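Local coordinates for hyaluronidase (Thermobaculum terrenum, PDB 5DIY), which probably removes O-linked N-acetylglucosamine from proteins as a glycoside hydrolase of family 84, at residues Gly181-Trp192 with Val210-Trp221; Ala260-Pro268 with Lys367-Trp375. One frame throughout, in Å; residues are numbered along the deposited sequence.

Interaction 1 of 2, residues Gly181-Trp192 with Val210-Trp221; sequences GQRLPKNIDVFW and VQKSLQRPATLW. With NAG (2-acetamido-2-deoxy-beta-D-glucopyranose), chain E.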
loop_
_atom_site.group_PDB
_atom_site.type_symbol
_atom_site.label_atom_id
_atom_site.label_comp_id
_atom_site.label_asym_id
_atom_site.label_seq_id
_atom_site.Cartn_x
_atom_site.Cartn_y
_atom_site.Cartn_z
ATOM N N GLY C 181 -16.163 -16.494 16.266
ATOM C CA GLY C 181 -15.922 -15.998 17.623
ATOM C C GLY C 181 -16.398 -16.957 18.700
ATOM O O GLY C 181 -15.766 -17.083 19.749
ATOM N N GLN C 182 -17.513 -17.636 18.424
ATOM C CA GLN C 182 -18.083 -18.645 19.321
ATOM C C GLN C 182 -17.242 -19.927 19.375
ATOM O O GLN C 182 -16.996 -20.461 20.455
ATOM C CB GLN C 182 -19.527 -18.964 18.875
ATOM C CG GLN C 182 -20.329 -19.897 19.781
ATOM C CD GLN C 182 -20.517 -19.355 21.191
ATOM O OE1 GLN C 182 -20.680 -18.153 21.394
ATOM N NE2 GLN C 182 -20.492 -20.246 22.173
ATOM N N ARG C 183 -16.789 -20.405 18.215
ATOM C CA ARG C 183 -16.171 -21.741 18.098
ATOM C C ARG C 183 -14.645 -21.793 18.129
ATOM O O ARG C 183 -14.087 -22.853 18.418
ATOM C CB ARG C 183 -16.671 -22.429 16.829
ATOM C CG ARG C 183 -18.185 -22.573 16.793
ATOM C CD ARG C 183 -18.626 -23.820 16.059
ATOM N NE ARG C 183 -20.082 -23.967 16.110
ATOM C CZ ARG C 183 -20.758 -25.077 15.808
ATOM N NH1 ARG C 183 -20.132 -26.188 15.417
ATOM N NH2 ARG C 183 -22.085 -25.075 15.902
ATOM N N LEU C 184 -13.965 -20.688 17.818
ATOM C CA LEU C 184 -12.505 -20.633 17.986
ATOM C C LEU C 184 -12.149 -20.479 19.459
ATOM O O LEU C 184 -12.655 -19.571 20.100
ATOM C CB LEU C 184 -11.872 -19.456 17.225
ATOM C CG LEU C 184 -11.646 -19.573 15.721
ATOM C CD1 LEU C 184 -11.088 -18.258 15.201
ATOM C CD2 LEU C 184 -10.698 -20.714 15.386
ATOM N N PRO C 185 -11.251 -21.336 19.990
ATOM C CA PRO C 185 -10.687 -21.086 21.326
ATOM C C PRO C 185 -10.177 -19.647 21.459
ATOM O O PRO C 185 -9.567 -19.125 20.520
ATOM C CB PRO C 185 -9.526 -22.084 21.413
ATOM C CG PRO C 185 -9.920 -23.199 20.508
ATOM C CD PRO C 185 -10.757 -22.600 19.412
ATOM N N LYS C 186 -10.430 -19.027 22.612
ATOM C CA LYS C 186 -10.291 -17.566 22.777
ATOM C C LYS C 186 -8.875 -17.046 22.555
ATOM O O LYS C 186 -8.699 -15.907 22.125
ATOM C CB LYS C 186 -10.759 -17.102 24.168
ATOM C CG LYS C 186 -12.201 -17.413 24.536
ATOM C CD LYS C 186 -13.223 -16.724 23.644
ATOM C CE LYS C 186 -14.642 -17.049 24.096
ATOM N NZ LYS C 186 -15.564 -17.263 22.947
ATOM N N ASN C 187 -7.880 -17.874 22.851
ATOM C CA ASN C 187 -6.482 -17.484 22.725
ATOM C C ASN C 187 -5.891 -17.634 21.310
ATOM O O ASN C 187 -4.724 -17.306 21.101
ATOM C CB ASN C 187 -5.645 -18.244 23.759
ATOM C CG ASN C 187 -6.061 -17.920 25.196
ATOM O OD1 ASN C 187 -6.507 -16.808 25.505
ATOM N ND2 ASN C 187 -5.902 -18.891 26.086
ATOM N N ILE C 188 -6.684 -18.134 20.356
ATOM C CA ILE C 188 -6.337 -18.055 18.941
ATOM C C ILE C 188 -6.626 -16.623 18.485
ATOM O O ILE C 188 -7.749 -16.129 18.637
ATOM C CB ILE C 188 -7.116 -19.084 18.086
ATOM C CG1 ILE C 188 -6.701 -20.504 18.505
ATOM C CG2 ILE C 188 -6.877 -18.835 16.592
ATOM C CD1 ILE C 188 -7.297 -21.634 17.690
ATOM N N ASP C 189 -5.602 -15.955 17.965
ATOM C CA ASP C 189 -5.734 -14.573 17.492
ATOM C C ASP C 189 -6.411 -14.554 16.123
ATOM O O ASP C 189 -6.288 -15.506 15.355
ATOM C CB ASP C 189 -4.366 -13.888 17.442
ATOM C CG ASP C 189 -3.874 -13.466 18.819
ATOM O OD1 ASP C 189 -4.594 -12.726 19.509
ATOM O OD2 ASP C 189 -2.761 -13.858 19.214
ATOM N N VAL C 190 -7.140 -13.475 15.834
ATOM C CA VAL C 190 -7.904 -13.361 14.585
ATOM C C VAL C 190 -7.616 -12.032 13.893
ATOM O O VAL C 190 -7.803 -10.963 14.477
ATOM C CB VAL C 190 -9.422 -13.506 14.828
ATOM C CG1 VAL C 190 -10.207 -13.307 13.532
ATOM C CG2 VAL C 190 -9.725 -14.871 15.434
ATOM N N PHE C 191 -7.177 -12.121 12.638
ATOM C CA PHE C 191 -6.847 -10.940 11.835
ATOM C C PHE C 191 -8.093 -10.242 11.300
ATOM O O PHE C 191 -9.163 -10.841 11.162
ATOM C CB PHE C 191 -5.937 -11.303 10.648
ATOM C CG PHE C 191 -4.460 -11.188 10.929
ATOM C CD1 PHE C 191 -3.924 -10.019 11.456
ATOM C CD2 PHE C 191 -3.595 -12.226 10.598
ATOM C CE1 PHE C 191 -2.568 -9.897 11.684
ATOM C CE2 PHE C 191 -2.232 -12.110 10.821
ATOM C CZ PHE C 191 -1.722 -10.940 11.369
ATOM N N TRP C 192 -7.916 -8.970 10.962
ATOM C CA TRP C 192 -8.970 -8.140 10.405
ATOM C C TRP C 192 -8.309 -6.917 9.763
ATOM O O TRP C 192 -7.383 -6.345 10.341
ATOM C CB TRP C 192 -9.914 -7.721 11.533
ATOM C CG TRP C 192 -11.070 -6.934 11.088
ATOM C CD1 TRP C 192 -11.216 -5.589 11.179
ATOM C CD2 TRP C 192 -12.258 -7.431 10.477
ATOM N NE1 TRP C 192 -12.420 -5.209 10.652
ATOM C CE2 TRP C 192 -13.083 -6.320 10.211
ATOM C CE3 TRP C 192 -12.703 -8.705 10.115
ATOM C CZ2 TRP C 192 -14.335 -6.447 9.613
ATOM C CZ3 TRP C 192 -13.951 -8.829 9.516
ATOM C CH2 TRP C 192 -14.751 -7.709 9.276
ATOM N N VAL C 210 -16.187 -5.454 15.813
ATOM C CA VAL C 210 -15.412 -6.651 15.468
ATOM C C VAL C 210 -15.128 -7.480 16.729
ATOM O O VAL C 210 -15.308 -8.701 16.727
ATOM C CB VAL C 210 -14.074 -6.317 14.757
ATOM C CG1 VAL C 210 -13.244 -7.584 14.529
ATOM C CG2 VAL C 210 -14.316 -5.630 13.415
ATOM N N GLN C 211 -14.687 -6.801 17.787
ATOM C CA GLN C 211 -14.385 -7.435 19.069
ATOM C C GLN C 211 -15.577 -8.216 19.635
ATOM O O GLN C 211 -15.389 -9.304 20.165
ATOM C CB GLN C 211 -13.882 -6.389 20.083
ATOM C CG GLN C 211 -13.840 -6.858 21.536
ATOM C CD GLN C 211 -13.116 -5.893 22.462
ATOM O OE1 GLN C 211 -12.917 -4.723 22.135
ATOM N NE2 GLN C 211 -12.725 -6.384 23.631
ATOM N N LYS C 212 -16.784 -7.663 19.509
ATOM C CA LYS C 212 -18.004 -8.322 19.998
ATOM C C LYS C 212 -18.283 -9.617 19.248
ATOM O O LYS C 212 -18.505 -10.650 19.871
ATOM C CB LYS C 212 -19.223 -7.397 19.898
ATOM C CG LYS C 212 -19.181 -6.201 20.838
ATOM N N SER C 213 -18.251 -9.563 17.917
ATOM C CA SER C 213 -18.491 -10.752 17.089
ATOM C C SER C 213 -17.445 -11.838 17.308
ATOM O O SER C 213 -17.782 -13.017 17.398
ATOM C CB SER C 213 -18.555 -10.388 15.607
ATOM O OG SER C 213 -19.588 -9.456 15.362
ATOM N N LEU C 214 -16.178 -11.441 17.414
ATOM C CA LEU C 214 -15.092 -12.408 17.617
ATOM C C LEU C 214 -14.974 -12.901 19.065
ATOM O O LEU C 214 -14.282 -13.886 19.321
ATOM C CB LEU C 214 -13.753 -11.818 17.153
ATOM C CG LEU C 214 -13.624 -11.509 15.659
ATOM C CD1 LEU C 214 -12.280 -10.861 15.380
ATOM C CD2 LEU C 214 -13.805 -12.757 14.804
ATOM N N GLN C 215 -15.634 -12.207 19.995
ATOM C CA GLN C 215 -15.527 -12.458 21.439
ATOM C C GLN C 215 -14.080 -12.360 21.931
ATOM O O GLN C 215 -13.691 -13.038 22.873
ATOM C CB GLN C 215 -16.178 -13.792 21.827
ATOM C CG GLN C 215 -17.658 -13.868 21.457
ATOM C CD GLN C 215 -18.304 -15.186 21.841
ATOM O OE1 GLN C 215 -17.921 -15.812 22.827
ATOM N NE2 GLN C 215 -19.292 -15.611 21.063
ATOM N N ARG C 216 -13.300 -11.497 21.281
ATOM C CA ARG C 216 -11.904 -11.240 21.638
ATOM C C ARG C 216 -11.443 -9.969 20.912
ATOM O O ARG C 216 -12.018 -9.619 19.875
ATOM C CB ARG C 216 -11.005 -12.415 21.233
ATOM C CG ARG C 216 -10.738 -12.520 19.730
ATOM C CD ARG C 216 -10.465 -13.941 19.293
ATOM N NE ARG C 216 -11.659 -14.766 19.436
ATOM C CZ ARG C 216 -11.691 -16.098 19.392
ATOM N NH1 ARG C 216 -10.578 -16.815 19.195
ATOM N NH2 ARG C 216 -12.855 -16.720 19.558
ATOM N N PRO C 217 -10.411 -9.284 21.441
ATOM C CA PRO C 217 -9.793 -8.211 20.659
ATOM C C PRO C 217 -9.166 -8.762 19.377
ATOM O O PRO C 217 -8.485 -9.783 19.424
ATOM C CB PRO C 217 -8.709 -7.665 21.597
ATOM C CG PRO C 217 -9.135 -8.073 22.958
ATOM C CD PRO C 217 -9.812 -9.397 22.784
ATOM N N ALA C 218 -9.427 -8.114 18.247
ATOM C CA ALA C 218 -8.846 -8.522 16.964
ATOM C C ALA C 218 -7.402 -8.053 16.865
ATOM O O ALA C 218 -6.983 -7.169 17.603
ATOM C CB ALA C 218 -9.654 -7.948 15.814
ATOM N N THR C 219 -6.646 -8.680 15.969
ATOM C CA THR C 219 -5.324 -8.206 15.573
ATOM C C THR C 219 -5.511 -7.575 14.203
ATOM O O THR C 219 -6.172 -8.149 13.349
ATOM C CB THR C 219 -4.310 -9.364 15.482
ATOM O OG1 THR C 219 -4.345 -10.125 16.693
ATOM C CG2 THR C 219 -2.889 -8.834 15.263
ATOM N N LEU C 220 -4.962 -6.385 14.000
ATOM C CA LEU C 220 -5.122 -5.701 12.722
ATOM C C LEU C 220 -4.052 -6.131 11.728
ATOM O O LEU C 220 -2.856 -6.041 12.014
ATOM C CB LEU C 220 -5.097 -4.182 12.884
ATOM C CG LEU C 220 -6.405 -3.510 13.307
ATOM C CD1 LEU C 220 -6.102 -2.083 13.744
ATOM C CD2 LEU C 220 -7.441 -3.528 12.184
ATOM N N TRP C 221 -4.506 -6.628 10.581
ATOM C CA TRP C 221 -3.689 -6.788 9.384
ATOM C C TRP C 221 -3.950 -5.499 8.626
ATOM O O TRP C 221 -4.955 -5.380 7.941
ATOM C CB TRP C 221 -4.169 -8.009 8.581
ATOM C CG TRP C 221 -3.423 -8.330 7.307
ATOM C CD1 TRP C 221 -2.907 -7.449 6.390
ATOM C CD2 TRP C 221 -3.145 -9.638 6.796
ATOM N NE1 TRP C 221 -2.319 -8.132 5.361
ATOM C CE2 TRP C 221 -2.450 -9.474 5.579
ATOM C CE3 TRP C 221 -3.409 -10.934 7.254
ATOM C CZ2 TRP C 221 -2.013 -10.555 4.812
ATOM C CZ3 TRP C 221 -2.981 -12.011 6.491
ATOM C CH2 TRP C 221 -2.286 -11.814 5.282
HETATM C C1 NAG E . -5.572 -9.014 0.218
HETATM C C2 NAG E . -4.555 -9.998 0.829
HETATM C C3 NAG E . -3.128 -9.451 0.922
HETATM C C4 NAG E . -2.903 -8.370 -0.121
HETATM C C5 NAG E . -3.851 -7.217 0.168
HETATM C C6 NAG E . -3.718 -6.063 -0.839
HETATM C C7 NAG E . -5.268 -9.758 3.187
HETATM C C8 NAG E . -5.715 -10.517 4.405
HETATM N N2 NAG E . -5.015 -10.511 2.116
HETATM O O3 NAG E . -2.205 -10.529 0.736
HETATM O O4 NAG E . -1.565 -7.878 -0.043
HETATM O O5 NAG E . -5.217 -7.628 0.280
HETATM O O6 NAG E . -3.856 -6.510 -2.189
HETATM O O7 NAG E . -5.159 -8.538 3.193
HETATM O O HOH W 1 -6.674 -11.351 18.049
#
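The guanidinium of Arg216 is ringed by backbone carbonyls: NH1 donates to Ile188 O (3.0 Å), NH2 to Leu184 O (2.9 Å) and NE to Leu214 O (2.8 Å), with weaker bonds from NH1 to Pro185 O and from NH2 to Gly181 O. The site lies in the (beta/alpha)8 barrel, where strands 189-192 and 218-222 run parallel as neighbours joined through helix 204-214. Ile188 O is met in its carbonyl plane, on a lone pair, whereas NH2 comes to Leu184 O from above its carbonyl plane, not on a lone pair. Bending at chi3 (67°) turns the Arg216 chain so that one guanidinium face lies against Lys186 CA. A leucine in its place would probably leave the carbonyls of Leu184 and Ile188 without these donors and the Pro185-Ile188 turn less firmly held. Next to Arg216, Gln215 offers NE2 to Gln182 OE1 almost straight (172°) and takes Lys186 NZ on OE1.

Further along, Val190 O accepts from Thr219 N and Trp192 O from Trp221 N, while Val210 CG2 sits over the Trp192 indole face, a CH-pi contact. Trp221 turns the edge of its six-membered ring to the face of Phe191, a T-shaped pair with centroids 5.1 Å apart. On Trp221 itself the acetyl methyl of the bound sugar lies over the ring centre, NAG C8 3.6 Å from Trp221 CE2.

Interaction 2 of 2, residues Ala260-Pro268 with Lys367-Trp375; sequences ALPEASKLP and KFFWEIRPW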
loop_
_atom_site.group_PDB
_atom_site.type_symbol
_atom_site.label_atom_id
_atom_site.label_comp_id
_atom_site.label_asym_id
_atom_site.label_seq_id
_atom_site.Cartn_x
_atom_site.Cartn_y
_atom_site.Cartn_z
ATOM N N ALA C 260 6.357 -4.310 -1.724
ATOM C CA ALA C 260 7.455 -5.146 -2.239
ATOM C C ALA C 260 8.779 -4.357 -2.412
ATOM O O ALA C 260 9.821 -4.962 -2.649
ATOM C CB ALA C 260 7.051 -5.803 -3.548
ATOM N N LEU C 261 8.709 -3.023 -2.340
ATOM C CA LEU C 261 9.865 -2.134 -2.176
ATOM C C LEU C 261 10.184 -1.929 -0.685
ATOM O O LEU C 261 9.539 -1.103 -0.028
ATOM C CB LEU C 261 9.559 -0.769 -2.819
ATOM C CG LEU C 261 9.114 -0.757 -4.278
ATOM C CD1 LEU C 261 8.794 0.665 -4.705
ATOM C CD2 LEU C 261 10.179 -1.369 -5.167
ATOM N N PRO C 262 11.162 -2.683 -0.133
ATOM C CA PRO C 262 11.390 -2.617 1.318
ATOM C C PRO C 262 12.000 -1.320 1.828
ATOM O O PRO C 262 11.614 -0.842 2.890
ATOM C CB PRO C 262 12.369 -3.775 1.580
ATOM C CG PRO C 262 13.013 -4.052 0.269
ATOM C CD PRO C 262 11.968 -3.750 -0.761
ATOM N N GLU C 263 12.972 -0.782 1.100
ATOM C CA GLU C 263 13.646 0.440 1.524
ATOM C C GLU C 263 12.677 1.628 1.479
ATOM O O GLU C 263 12.629 2.429 2.413
ATOM C CB GLU C 263 14.898 0.695 0.667
ATOM C CG GLU C 263 15.886 1.673 1.280
ATOM C CD GLU C 263 16.554 1.164 2.542
ATOM O OE1 GLU C 263 16.662 -0.064 2.732
ATOM O OE2 GLU C 263 16.993 2.007 3.346
ATOM N N ALA C 264 11.886 1.713 0.412
ATOM C CA ALA C 264 10.834 2.735 0.303
ATOM C C ALA C 264 9.772 2.601 1.398
ATOM O O ALA C 264 9.245 3.612 1.861
ATOM C CB ALA C 264 10.185 2.697 -1.073
ATOM N N SER C 265 9.469 1.367 1.811
ATOM C CA SER C 265 8.504 1.121 2.899
ATOM C C SER C 265 8.944 1.689 4.243
ATOM O O SER C 265 8.108 1.981 5.088
ATOM C CB SER C 265 8.219 -0.380 3.075
ATOM O OG SER C 265 7.566 -0.924 1.950
ATOM N N LYS C 266 10.247 1.852 4.444
ATOM C CA LYS C 266 10.767 2.346 5.719
ATOM C C LYS C 266 10.259 3.730 6.101
ATOM O O LYS C 266 10.168 4.034 7.291
ATOM C CB LYS C 266 12.295 2.325 5.737
ATOM C CG LYS C 266 12.885 0.924 5.711
ATOM C CD LYS C 266 14.399 0.987 5.687
ATOM C CE LYS C 266 15.027 -0.394 5.598
ATOM N NZ LYS C 266 16.512 -0.279 5.719
ATOM N N LEU C 267 9.930 4.553 5.101
ATOM C CA LEU C 267 9.405 5.896 5.342
ATOM C C LEU C 267 8.031 5.843 6.054
ATOM O O LEU C 267 7.906 6.367 7.159
ATOM C CB LEU C 267 9.387 6.729 4.040
ATOM C CG LEU C 267 9.717 8.216 4.126
ATOM C CD1 LEU C 267 9.529 8.846 2.750
ATOM C CD2 LEU C 267 8.859 8.919 5.164
ATOM N N PRO C 268 7.013 5.192 5.449
ATOM C CA PRO C 268 5.735 5.045 6.167
ATOM C C PRO C 268 5.786 4.117 7.378
ATOM O O PRO C 268 5.081 4.370 8.360
ATOM C CB PRO C 268 4.784 4.485 5.097
ATOM C CG PRO C 268 5.667 3.885 4.071
ATOM C CD PRO C 268 6.889 4.742 4.052
ATOM N N LYS C 367 19.719 3.266 -1.754
ATOM C CA LYS C 367 18.748 2.274 -2.204
ATOM C C LYS C 367 17.311 2.811 -2.291
ATOM O O LYS C 367 16.574 2.442 -3.201
ATOM C CB LYS C 367 18.781 1.051 -1.288
ATOM C CG LYS C 367 17.877 -0.058 -1.776
ATOM C CD LYS C 367 18.085 -1.337 -1.000
ATOM C CE LYS C 367 17.354 -2.462 -1.694
ATOM N NZ LYS C 367 16.984 -3.511 -0.728
ATOM N N PHE C 368 16.917 3.647 -1.334
ATOM C CA PHE C 368 15.603 4.303 -1.370
ATOM C C PHE C 368 15.368 4.950 -2.743
ATOM O O PHE C 368 14.359 4.669 -3.408
ATOM C CB PHE C 368 15.484 5.346 -0.243
ATOM C CG PHE C 368 14.192 6.130 -0.262
ATOM C CD1 PHE C 368 14.084 7.313 -1.004
ATOM C CD2 PHE C 368 13.091 5.699 0.470
ATOM C CE1 PHE C 368 12.898 8.035 -1.028
ATOM C CE2 PHE C 368 11.902 6.419 0.456
ATOM C CZ PHE C 368 11.801 7.589 -0.297
ATOM N N PHE C 369 16.318 5.776 -3.182
ATOM C CA PHE C 369 16.174 6.492 -4.470
ATOM C C PHE C 369 16.319 5.610 -5.706
ATOM O O PHE C 369 15.772 5.951 -6.756
ATOM C CB PHE C 369 17.085 7.721 -4.525
ATOM C CG PHE C 369 16.716 8.755 -3.509
ATOM C CD1 PHE C 369 15.536 9.483 -3.644
ATOM C CD2 PHE C 369 17.494 8.956 -2.378
ATOM C CE1 PHE C 369 15.159 10.416 -2.690
ATOM C CE2 PHE C 369 17.127 9.894 -1.424
ATOM C CZ PHE C 369 15.958 10.623 -1.580
ATOM N N TRP C 370 17.009 4.474 -5.578
ATOM C CA TRP C 370 16.949 3.417 -6.600
ATOM C C TRP C 370 15.540 2.811 -6.708
ATOM O O TRP C 370 15.049 2.590 -7.807
ATOM C CB TRP C 370 17.972 2.304 -6.317
ATOM C CG TRP C 370 17.965 1.219 -7.352
ATOM C CD1 TRP C 370 18.677 1.194 -8.517
ATOM C CD2 TRP C 370 17.198 0.009 -7.325
ATOM N NE1 TRP C 370 18.403 0.043 -9.220
ATOM C CE2 TRP C 370 17.500 -0.704 -8.512
ATOM C CE3 TRP C 370 16.285 -0.544 -6.414
ATOM C CZ2 TRP C 370 16.921 -1.950 -8.813
ATOM C CZ3 TRP C 370 15.705 -1.787 -6.714
ATOM C CH2 TRP C 370 16.029 -2.472 -7.906
ATOM N N GLU C 371 14.898 2.540 -5.572
ATOM C CA GLU C 371 13.548 1.943 -5.584
ATOM C C GLU C 371 12.479 2.877 -6.169
ATOM O O GLU C 371 11.634 2.436 -6.945
ATOM C CB GLU C 371 13.128 1.469 -4.187
ATOM C CG GLU C 371 13.752 0.141 -3.791
ATOM C CD GLU C 371 13.380 -0.316 -2.398
ATOM O OE1 GLU C 371 12.524 0.323 -1.745
ATOM O OE2 GLU C 371 13.972 -1.316 -1.935
ATOM N N ILE C 372 12.540 4.159 -5.823
ATOM C CA ILE C 372 11.542 5.135 -6.282
ATOM C C ILE C 372 11.875 5.821 -7.620
ATOM O O ILE C 372 11.188 6.765 -7.998
ATOM C CB ILE C 372 11.229 6.199 -5.193
ATOM C CG1 ILE C 372 12.372 7.204 -5.003
ATOM C CG2 ILE C 372 10.895 5.521 -3.870
ATOM C CD1 ILE C 372 11.876 8.579 -4.609
ATOM N N ARG C 373 12.899 5.341 -8.334
ATOM C CA ARG C 373 13.357 5.977 -9.574
ATOM C C ARG C 373 12.291 6.081 -10.673
ATOM O O ARG C 373 12.224 7.111 -11.348
ATOM C CB ARG C 373 14.609 5.279 -10.127
ATOM C CG ARG C 373 15.311 6.035 -11.248
ATOM C CD ARG C 373 16.273 5.145 -12.018
ATOM N NE ARG C 373 17.515 4.919 -11.282
ATOM C CZ ARG C 373 18.416 3.974 -11.559
ATOM N NH1 ARG C 373 18.238 3.111 -12.562
ATOM N NH2 ARG C 373 19.509 3.882 -10.808
ATOM N N PRO C 374 11.463 5.028 -10.869
ATOM C CA PRO C 374 10.407 5.140 -11.886
ATOM C C PRO C 374 9.432 6.299 -11.655
ATOM O O PRO C 374 8.941 6.887 -12.622
ATOM C CB PRO C 374 9.677 3.798 -11.787
ATOM C CG PRO C 374 10.702 2.864 -11.255
ATOM C CD PRO C 374 11.496 3.676 -10.282
ATOM N N TRP C 375 9.183 6.625 -10.388
ATOM C CA TRP C 375 8.317 7.740 -10.031
ATOM C C TRP C 375 9.034 9.064 -10.270
ATOM O O TRP C 375 8.419 10.004 -10.760
ATOM C CB TRP C 375 7.822 7.616 -8.582
ATOM C CG TRP C 375 6.795 6.532 -8.415
ATOM C CD1 TRP C 375 5.440 6.670 -8.518
ATOM C CD2 TRP C 375 7.033 5.144 -8.138
ATOM N NE1 TRP C 375 4.821 5.463 -8.316
ATOM C CE2 TRP C 375 5.774 4.507 -8.085
ATOM C CE3 TRP C 375 8.186 4.380 -7.916
ATOM C CZ2 TRP C 375 5.635 3.139 -7.814
ATOM C CZ3 TRP C 375 8.047 3.014 -7.655
ATOM C CH2 TRP C 375 6.779 2.412 -7.609
HETATM O O HOH W 2 16.080 -2.723 1.763
HETATM O O HOH W 3 18.301 4.029 1.399
#
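With CG anti to its own carbonyl carbon (chi1 -79°) and the chain straight beyond it (chi2 178°), Glu371 drives its carboxylate into the first turn of helix 262-277, where it accepts from two successive backbone N-H groups, those of Glu263 and Ala264. Helix 262-277 follows the last strand of the (beta/alpha)8 barrel, and helix 367-371 belongs to the helical region beyond it, the axes of the short helices 262-268 and 367-371 crossing at -104°. Ala264 N donates to Glu371 OE1 at 2.6 Å on the syn side, and Glu263 N makes a weaker bond to Glu371 OE2. The partial positive end of the helix would be expected to steady the negative charge, to which Lys367 NZ adds a long ion pair with Glu371 OE2; that amine also has a salt bridge to Glu22.

Glu263 reaches back the other way. Its CG packs 3.4 Å from Phe368 N, and its bent chain swings the carboxylate to Lys266 NZ, 3.0 Å from Glu263 OE1, a salt bridge in which Asp25 is a second acid partner of the lysine. Two waters complete the crossing, one between Glu263 OE1 and Lys367 NZ, the other between Glu263 OE2 and Phe368 N.

Away from the carboxylates the packing is apolar. Leu267 CD1 approaches Phe368 CZ obliquely at 4.0 Å, although a carbonyl, Glu263 O, lies at the edge of the same ring. Ala264 CB meets Ile372 CG2, and Leu261 CD1 touches Trp375 CZ3 at 3.8 Å.

How the interactions relate
Both contacts are largely buried. Interaction 1 stays inside the barrel, tying two successive strands and the helix ends before them; it runs from an exposed fringe of Gln182, Lys186 and Gln215 to the buried strands and on to the sugar. Interaction 2 joins the helix after the barrel's last strand to the helical region that follows; Lys367 is its exposed edge, while Glu371 and Phe368 are buried. The centres of interactions 1 and 2 are about 34 Å apart, and their nearest atoms about 12 Å. The chemistry is inverted: a cationic side chain collects backbone carbonyls in 181-192/210-221, whereas an anionic one collects backbone N-H groups in 260-268/367-375.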